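Local coordinates for protein potential RNA-dependent RNA polymerase (Human picobirnavirus, PDB 5I62) that catalyses RNA-templated synthesis of RNA from ribonucleoside triphosphates and probably serves both transcription and replication of the viral genome, at residues I158-Y163 against V210-L215; A134-S139 against S148-V153; E452-H457 against N523-Q528. All blocks are in the same frame, centred on the assembly; numbering follows the deposited sequence.

Interaction 1. Residues I158-Y163 against V210-L215; sequences IPCDVY and VNIREL
Val210, in the first turn of helix 208-228, meets Val162 of the strand where the two backbones come nearest. Its CG2 lies 4.1 Å from Val162 CG1, and these compact branched side chains cross at about a right angle. Two residues on, Ile212 points at the strand with a longer reach: its CD1 packs on Ile158 CG2 at 3.6 Å, while its CG2 faces the sulfur of Cys160, a small, weakly polar residue suited to this buried apolar position. Arg213 has a double role. Its aliphatic part lies against Val162, with CG 3.8 Å from Val162 CG2, and the chain then bends at chi2 (-69°) and chi3 (-89°), bringing the guanidinium to a water that lies beside Asp161. That water sits at the edge of the guanidinium, in its plane. It accepts from Arg213 NH2 at 2.9 Å and donates to Asp161 OD1 and Val162 O, each 2.6 Å away from the water oxygen, so the guanidinium is tied to the strand by way of the water. Asp161 OD2 has its own salt bridge to Arg296, and Arg213 NH1 binds Gln216. The segment axes cross at 89°, with the helix running across strand 160-165. Strand 168-173 pairs with that strand and touches Val210 through Cys169 and Met171, while helices 129-135 and 150-157 close round Ile212 through Val133 and Thr157.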
# COMPACT_ATOMS: atom_id res chain seq x y z
N ILE A 158 -10.23 23.16 9.58
CA ILE A 158 -11.48 22.74 10.22
C ILE A 158 -12.16 23.92 10.92
O ILE A 158 -11.49 24.84 11.35
CB ILE A 158 -11.22 21.58 11.21
CG1 ILE A 158 -10.26 21.99 12.31
CG2 ILE A 158 -10.69 20.36 10.46
CD1 ILE A 158 -10.10 20.90 13.39
N PRO A 159 -13.50 23.90 11.02
CA PRO A 159 -14.37 22.85 10.48
C PRO A 159 -14.45 22.93 8.96
O PRO A 159 -14.30 24.02 8.39
CB PRO A 159 -15.73 23.15 11.13
CG PRO A 159 -15.72 24.64 11.26
CD PRO A 159 -14.30 24.97 11.66
N CYS A 160 -14.66 21.79 8.31
CA CYS A 160 -14.68 21.74 6.86
C CYS A 160 -15.85 20.90 6.38
O CYS A 160 -16.38 20.05 7.09
CB CYS A 160 -13.35 21.20 6.28
SG CYS A 160 -12.87 19.53 6.84
N ASP A 161 -16.27 21.21 5.15
CA ASP A 161 -17.35 20.53 4.45
C ASP A 161 -16.87 20.36 3.02
O ASP A 161 -16.44 21.35 2.41
CB ASP A 161 -18.65 21.34 4.51
CG ASP A 161 -19.81 20.66 3.79
OD1 ASP A 161 -19.88 19.42 3.80
OD2 ASP A 161 -20.65 21.38 3.21
N VAL A 162 -16.87 19.13 2.50
CA VAL A 162 -16.41 18.86 1.14
C VAL A 162 -17.49 18.10 0.38
O VAL A 162 -18.19 17.27 0.96
CB VAL A 162 -15.06 18.09 1.13
CG1 VAL A 162 -13.96 18.86 1.88
CG2 VAL A 162 -15.22 16.68 1.73
N TYR A 163 -17.63 18.40 -0.91
CA TYR A 163 -18.61 17.70 -1.73
C TYR A 163 -18.33 18.01 -3.19
O TYR A 163 -17.71 19.02 -3.51
CB TYR A 163 -20.06 18.07 -1.37
CG TYR A 163 -20.37 19.56 -1.47
CD1 TYR A 163 -20.22 20.39 -0.36
CD2 TYR A 163 -20.84 20.13 -2.65
CE1 TYR A 163 -20.52 21.75 -0.43
CE2 TYR A 163 -21.13 21.48 -2.73
CZ TYR A 163 -20.97 22.29 -1.61
OH TYR A 163 -21.26 23.63 -1.69
N VAL A 210 -10.48 16.93 2.52
CA VAL A 210 -11.11 15.69 2.05
C VAL A 210 -10.67 14.52 2.92
O VAL A 210 -11.50 13.71 3.35
CB VAL A 210 -10.79 15.43 0.56
CG1 VAL A 210 -11.42 14.07 0.10
CG2 VAL A 210 -11.31 16.56 -0.31
N ASN A 211 -9.37 14.40 3.18
CA ASN A 211 -8.87 13.29 3.99
C ASN A 211 -9.48 13.30 5.40
O ASN A 211 -9.82 12.24 5.93
CB ASN A 211 -7.35 13.32 4.07
CG ASN A 211 -6.68 12.64 2.89
OD1 ASN A 211 -7.28 11.81 2.19
ND2 ASN A 211 -5.43 12.99 2.66
N ILE A 212 -9.62 14.47 6.01
CA ILE A 212 -10.31 14.56 7.31
C ILE A 212 -11.73 14.00 7.21
O ILE A 212 -12.16 13.17 8.03
CB ILE A 212 -10.33 16.01 7.82
CG1 ILE A 212 -8.92 16.51 8.10
CG2 ILE A 212 -11.22 16.12 9.07
CD1 ILE A 212 -8.85 18.04 8.37
N ARG A 213 -12.50 14.46 6.22
CA ARG A 213 -13.89 14.01 6.12
C ARG A 213 -13.95 12.50 5.86
O ARG A 213 -14.77 11.79 6.46
CB ARG A 213 -14.62 14.79 5.04
CG ARG A 213 -15.01 16.20 5.49
CD ARG A 213 -16.07 16.07 6.53
NE ARG A 213 -17.39 16.04 5.94
CZ ARG A 213 -18.44 15.37 6.40
NH1 ARG A 213 -18.35 14.61 7.47
NH2 ARG A 213 -19.58 15.46 5.74
N GLU A 214 -13.11 12.00 4.95
CA GLU A 214 -13.06 10.56 4.69
C GLU A 214 -12.75 9.78 5.97
O GLU A 214 -13.43 8.81 6.30
CB GLU A 214 -12.02 10.25 3.63
CG GLU A 214 -12.34 10.75 2.24
CD GLU A 214 -11.16 10.52 1.31
OE1 GLU A 214 -10.00 10.69 1.77
OE2 GLU A 214 -11.38 10.17 0.15
N LEU A 215 -11.73 10.23 6.71
CA LEU A 215 -11.26 9.46 7.85
C LEU A 215 -12.22 9.49 9.03
O LEU A 215 -12.09 8.67 9.94
CB LEU A 215 -9.88 9.95 8.28
CG LEU A 215 -8.72 9.62 7.33
CD1 LEU A 215 -7.44 10.27 7.82
CD2 LEU A 215 -8.53 8.12 7.22
O HOH W 1 -18.97 17.04 3.41

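Interaction 2. Residues A134-S139 against S148-V153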
# COMPACT_ATOMS: atom_id res chain seq x y z
N ALA A 134 -6.95 14.75 15.43
CA ALA A 134 -6.06 14.47 16.55
C ALA A 134 -5.26 13.20 16.34
O ALA A 134 -4.10 13.10 16.77
CB ALA A 134 -6.87 14.39 17.85
N VAL A 135 -5.84 12.21 15.67
CA VAL A 135 -5.11 10.95 15.54
C VAL A 135 -4.44 10.79 14.17
O VAL A 135 -3.63 9.88 14.00
CB VAL A 135 -6.05 9.78 15.86
CG1 VAL A 135 -6.86 10.07 17.12
CG2 VAL A 135 -6.94 9.55 14.77
N MET A 136 -4.73 11.68 13.21
CA MET A 136 -4.10 11.64 11.90
C MET A 136 -2.61 11.96 11.98
O MET A 136 -2.14 12.63 12.91
CB MET A 136 -4.74 12.65 10.94
CG MET A 136 -6.14 12.32 10.50
SD MET A 136 -6.81 13.68 9.53
CE MET A 136 -5.90 13.60 8.00
N LYS A 137 -1.87 11.49 10.97
CA LYS A 137 -0.53 12.00 10.73
C LYS A 137 -0.61 13.47 10.34
O LYS A 137 -1.34 13.83 9.42
CB LYS A 137 0.15 11.22 9.61
CG LYS A 137 0.85 9.96 10.05
CD LYS A 137 1.53 9.25 8.88
CE LYS A 137 2.88 9.88 8.58
NZ LYS A 137 3.74 8.96 7.79
N LYS A 138 0.13 14.32 11.04
CA LYS A 138 0.10 15.74 10.73
C LYS A 138 1.47 16.24 10.29
O LYS A 138 1.65 17.44 10.06
CB LYS A 138 -0.49 16.52 11.91
CG LYS A 138 -1.97 16.12 12.04
CD LYS A 138 -2.73 16.87 13.11
CE LYS A 138 -2.30 16.46 14.49
NZ LYS A 138 -2.55 15.01 14.77
N SER A 139 2.41 15.32 10.09
CA SER A 139 3.63 15.57 9.35
C SER A 139 3.42 15.54 7.84
O SER A 139 4.29 16.03 7.10
CB SER A 139 4.67 14.49 9.68
OG SER A 139 5.76 14.56 8.78
N SER A 148 1.16 22.56 2.64
CA SER A 148 2.09 22.67 3.76
C SER A 148 2.02 21.39 4.58
O SER A 148 1.33 20.43 4.22
CB SER A 148 1.79 23.88 4.65
OG SER A 148 1.48 25.01 3.86
N LYS A 149 2.73 21.39 5.70
CA LYS A 149 2.53 20.33 6.68
C LYS A 149 1.17 20.51 7.34
O LYS A 149 0.80 21.63 7.71
CB LYS A 149 3.64 20.34 7.72
CG LYS A 149 4.91 19.60 7.27
CD LYS A 149 6.17 20.13 7.92
CE LYS A 149 5.90 20.66 9.31
NZ LYS A 149 5.22 19.69 10.24
N ARG A 150 0.43 19.41 7.46
CA ARG A 150 -0.90 19.43 8.07
C ARG A 150 -0.89 20.17 9.40
O ARG A 150 -1.81 20.96 9.69
CB ARG A 150 -1.38 18.00 8.29
CG ARG A 150 -1.86 17.33 7.02
CD ARG A 150 -2.06 15.84 7.27
NE ARG A 150 -2.71 15.19 6.14
CZ ARG A 150 -3.00 13.89 6.09
NH1 ARG A 150 -2.68 13.11 7.11
NH2 ARG A 150 -3.60 13.39 5.03
N LYS A 151 0.13 19.92 10.22
CA LYS A 151 0.21 20.50 11.55
C LYS A 151 0.05 22.01 11.50
O LYS A 151 -0.62 22.61 12.35
CB LYS A 151 1.54 20.09 12.17
CG LYS A 151 1.70 20.34 13.65
CD LYS A 151 3.09 19.91 14.08
CE LYS A 151 3.10 19.43 15.52
NZ LYS A 151 4.03 20.23 16.37
N ALA A 152 0.62 22.64 10.46
CA ALA A 152 0.64 24.08 10.33
C ALA A 152 -0.71 24.69 9.96
O ALA A 152 -0.90 25.89 10.13
CB ALA A 152 1.68 24.47 9.28
N VAL A 153 -1.64 23.91 9.41
CA VAL A 153 -2.83 24.48 8.79
C VAL A 153 -4.12 23.94 9.38
O VAL A 153 -5.20 24.18 8.84
CB VAL A 153 -2.79 24.29 7.26
CG1 VAL A 153 -1.62 25.07 6.65
CG2 VAL A 153 -2.73 22.77 6.88
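Arg150 ties together a helix-loop-helix connection, reaching from the start of helix 150-157 to the chain that leaves the end of helix 129-135. Its side chain is extended from CG to NE, and that length is what this place calls for: the guanidinium arrives beside Lys137, where NH1 donates to Lys137 O over 2.8 Å with an almost straight N-H...O angle of 169°. The acceptor lies in the guanidinium plane, and the donor in turn lies in the carbonyl plane. Across one guanidinium face comes Met136, which crosses the arginine at about a right angle; its methyl CE stands 3.3 Å above the plane, displaced toward the rim. A flexible thioether suits this buried spot, since it can pack on the flat cation while leaving the edge to the carbonyl. Together, edge and face contacts fix how the group is turned, and Asn211 of helix 208-228 also touches Arg150. A second bond fastens the backbones, with Lys151 N donating to Lys138 O at 2.9 Å.

The outer side is looser and rich in lysine. Lys149 and Ser139 are exposed, and they meet merely where Lys149 CG passes 3.6 Å from Ser139 O. Lys151 packs through its CB while its amine leads away from the contact. Lys138 likewise gives its CB to this meeting but sends its chain back toward helix 129-135, bending at chi3 (-71°) and chi4 (-62°). The ammonium thus reaches backbone carbonyls at and just beyond the C-terminal end of that helix, where a positive charge is probably favourable: Lys138 NZ binds Val133 O, makes a weak bond to Ala134 O, and donates to Met136 O at 3.0 Å.

Interaction 3. Residues E452-H457 against N523-Q528; sequences ENVKYH and NWWVVQ
Glu452 OE1 accepts the N-H of Val526 at 2.8 Å, and Glu452 OE2 accepts that of Trp525 at 2.9 Å. One carboxylate thus grips two backbone amides at the start of helix 525-532, just past Trp524 at the N-cap position. Each oxygen is met on its syn side, 18° and 25° out of the carboxylate plane. A glutamate suits this place because first-turn amides have no preceding helical carbonyls to bind, and the helix's amino end would probably favour a negative charge. With CG anti to the backbone N (chi1 -178°) and a bend at chi2, the chain passes over the Trp524 ring; CG makes a CH-pi contact 4.0 Å from the centroid of the five-membered ring, and the carboxylate lies nearly parallel to the indole. On the other tryptophan, Lys455 CA rests off-centre, 4.2 Å from the centroid of Trp525's six-membered ring. Lys455 NZ has a salt bridge to Glu238 and a long one to Glu452 OE2. Helix 525-532 therefore starts against the loop joining helices 441-451 and 460-469: Val526 touches Leu448 and Ile451 of the first and Leu464 of the second, whose Lys460 makes a cation-pi contact with Trp525.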
# COMPACT_ATOMS: atom_id res chain seq x y z
N GLU A 452 14.46 -6.19 9.22
CA GLU A 452 13.48 -6.80 10.13
C GLU A 452 12.50 -7.70 9.38
O GLU A 452 12.00 -8.68 9.95
CB GLU A 452 12.75 -5.70 10.91
CG GLU A 452 11.71 -6.19 11.95
CD GLU A 452 12.26 -7.17 12.99
OE1 GLU A 452 13.49 -7.39 13.04
OE2 GLU A 452 11.45 -7.72 13.78
N ASN A 453 12.25 -7.41 8.10
CA ASN A 453 11.32 -8.21 7.31
C ASN A 453 11.74 -9.67 7.20
O ASN A 453 10.87 -10.54 7.08
CB ASN A 453 11.17 -7.60 5.92
CG ASN A 453 10.47 -6.28 5.95
OD1 ASN A 453 9.38 -6.17 6.51
ND2 ASN A 453 11.09 -5.26 5.38
N VAL A 454 13.04 -9.97 7.23
CA VAL A 454 13.49 -11.35 6.99
C VAL A 454 13.60 -12.13 8.30
O VAL A 454 14.28 -13.16 8.36
CB VAL A 454 14.81 -11.38 6.21
CG1 VAL A 454 14.72 -10.51 4.95
CG2 VAL A 454 15.99 -10.91 7.09
N LYS A 455 12.88 -11.69 9.33
CA LYS A 455 12.99 -12.28 10.67
C LYS A 455 12.57 -13.75 10.75
O LYS A 455 12.80 -14.37 11.79
CB LYS A 455 12.15 -11.48 11.65
CG LYS A 455 10.66 -11.64 11.39
CD LYS A 455 9.84 -10.51 11.99
CE LYS A 455 9.18 -10.94 13.27
NZ LYS A 455 8.48 -9.81 13.93
N TYR A 456 11.95 -14.32 9.71
CA TYR A 456 11.64 -15.75 9.72
C TYR A 456 12.35 -16.52 8.63
O TYR A 456 12.04 -17.70 8.42
CB TYR A 456 10.14 -15.98 9.61
CG TYR A 456 9.36 -15.45 10.78
CD1 TYR A 456 9.56 -15.97 12.05
CD2 TYR A 456 8.42 -14.45 10.61
CE1 TYR A 456 8.85 -15.50 13.13
CE2 TYR A 456 7.70 -13.98 11.68
CZ TYR A 456 7.91 -14.51 12.93
OH TYR A 456 7.20 -14.04 14.00
N HIS A 457 13.25 -15.88 7.90
CA HIS A 457 13.96 -16.55 6.84
C HIS A 457 14.87 -17.62 7.44
O HIS A 457 15.47 -17.39 8.49
CB HIS A 457 14.78 -15.52 6.05
CG HIS A 457 15.27 -15.98 4.71
ND1 HIS A 457 16.33 -16.84 4.55
CD2 HIS A 457 14.85 -15.66 3.46
CE1 HIS A 457 16.54 -17.04 3.26
NE2 HIS A 457 15.66 -16.33 2.58
N ASN A 523 11.38 -4.00 20.20
CA ASN A 523 11.02 -5.42 20.19
C ASN A 523 11.40 -6.14 18.90
O ASN A 523 11.12 -7.33 18.78
CB ASN A 523 9.52 -5.58 20.44
CG ASN A 523 9.15 -6.98 20.92
OD1 ASN A 523 9.76 -7.49 21.87
ND2 ASN A 523 8.17 -7.60 20.27
N TRP A 524 12.02 -5.46 17.94
CA TRP A 524 12.33 -6.11 16.67
C TRP A 524 13.36 -7.22 16.85
O TRP A 524 14.28 -7.11 17.67
CB TRP A 524 12.84 -5.10 15.64
CG TRP A 524 11.81 -4.16 15.10
CD1 TRP A 524 10.48 -4.11 15.43
CD2 TRP A 524 12.02 -3.13 14.13
NE1 TRP A 524 9.86 -3.11 14.72
CE2 TRP A 524 10.78 -2.49 13.92
CE3 TRP A 524 13.14 -2.68 13.42
CZ2 TRP A 524 10.62 -1.43 13.03
CZ3 TRP A 524 12.98 -1.63 12.54
CH2 TRP A 524 11.74 -1.01 12.36
N TRP A 525 13.20 -8.29 16.07
CA TRP A 525 14.17 -9.38 16.06
C TRP A 525 15.58 -8.87 15.73
O TRP A 525 16.56 -9.29 16.36
CB TRP A 525 13.77 -10.45 15.05
CG TRP A 525 14.94 -11.27 14.63
CD1 TRP A 525 15.52 -12.29 15.32
CD2 TRP A 525 15.73 -11.10 13.43
NE1 TRP A 525 16.61 -12.78 14.63
CE2 TRP A 525 16.76 -12.07 13.47
CE3 TRP A 525 15.66 -10.24 12.34
CZ2 TRP A 525 17.71 -12.19 12.46
CZ3 TRP A 525 16.61 -10.36 11.33
CH2 TRP A 525 17.62 -11.33 11.40
N VAL A 526 15.70 -7.99 14.73
CA VAL A 526 17.02 -7.58 14.28
C VAL A 526 17.74 -6.81 15.39
O VAL A 526 18.97 -6.91 15.53
CB VAL A 526 16.93 -6.75 12.98
CG1 VAL A 526 16.16 -5.45 13.21
CG2 VAL A 526 18.34 -6.43 12.44
N VAL A 527 16.99 -6.06 16.20
CA VAL A 527 17.58 -5.36 17.34
C VAL A 527 18.09 -6.37 18.36
O VAL A 527 19.21 -6.25 18.87
CB VAL A 527 16.56 -4.39 17.95
CG1 VAL A 527 17.12 -3.77 19.23
CG2 VAL A 527 16.18 -3.29 16.95
N GLN A 528 17.28 -7.39 18.66
CA GLN A 528 17.72 -8.44 19.57
C GLN A 528 18.93 -9.19 19.01
O GLN A 528 19.86 -9.52 19.75
CB GLN A 528 16.57 -9.41 19.84
CG GLN A 528 16.96 -10.53 20.81
CD GLN A 528 15.98 -11.70 20.79
OE1 GLN A 528 15.03 -11.72 20.00
NE2 GLN A 528 16.21 -12.67 21.67

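Interactions 1 and 2 form one neighbourhood, their centres 14 Å apart. Met136 of interaction 2 packs on helix 208-228 of interaction 1: Ile212 CG1 lies 3.8 Å from Met136 SD, and Leu215 CD1 lies 3.6 Å from Met136 CG. Helix 150-157, which starts in interaction 2, leads directly into strand 160-165 of interaction 1. Their place among the N-terminal helices and strands of the polymerase fold is consistent with the fingers, and neither contact holds a bound metal or nucleotide. The centre of interaction 3 is about 39 Å from that of interaction 1, across the chain's centre, and 31 Å from that of interaction 2; its C-terminal position is consistent with the thumb.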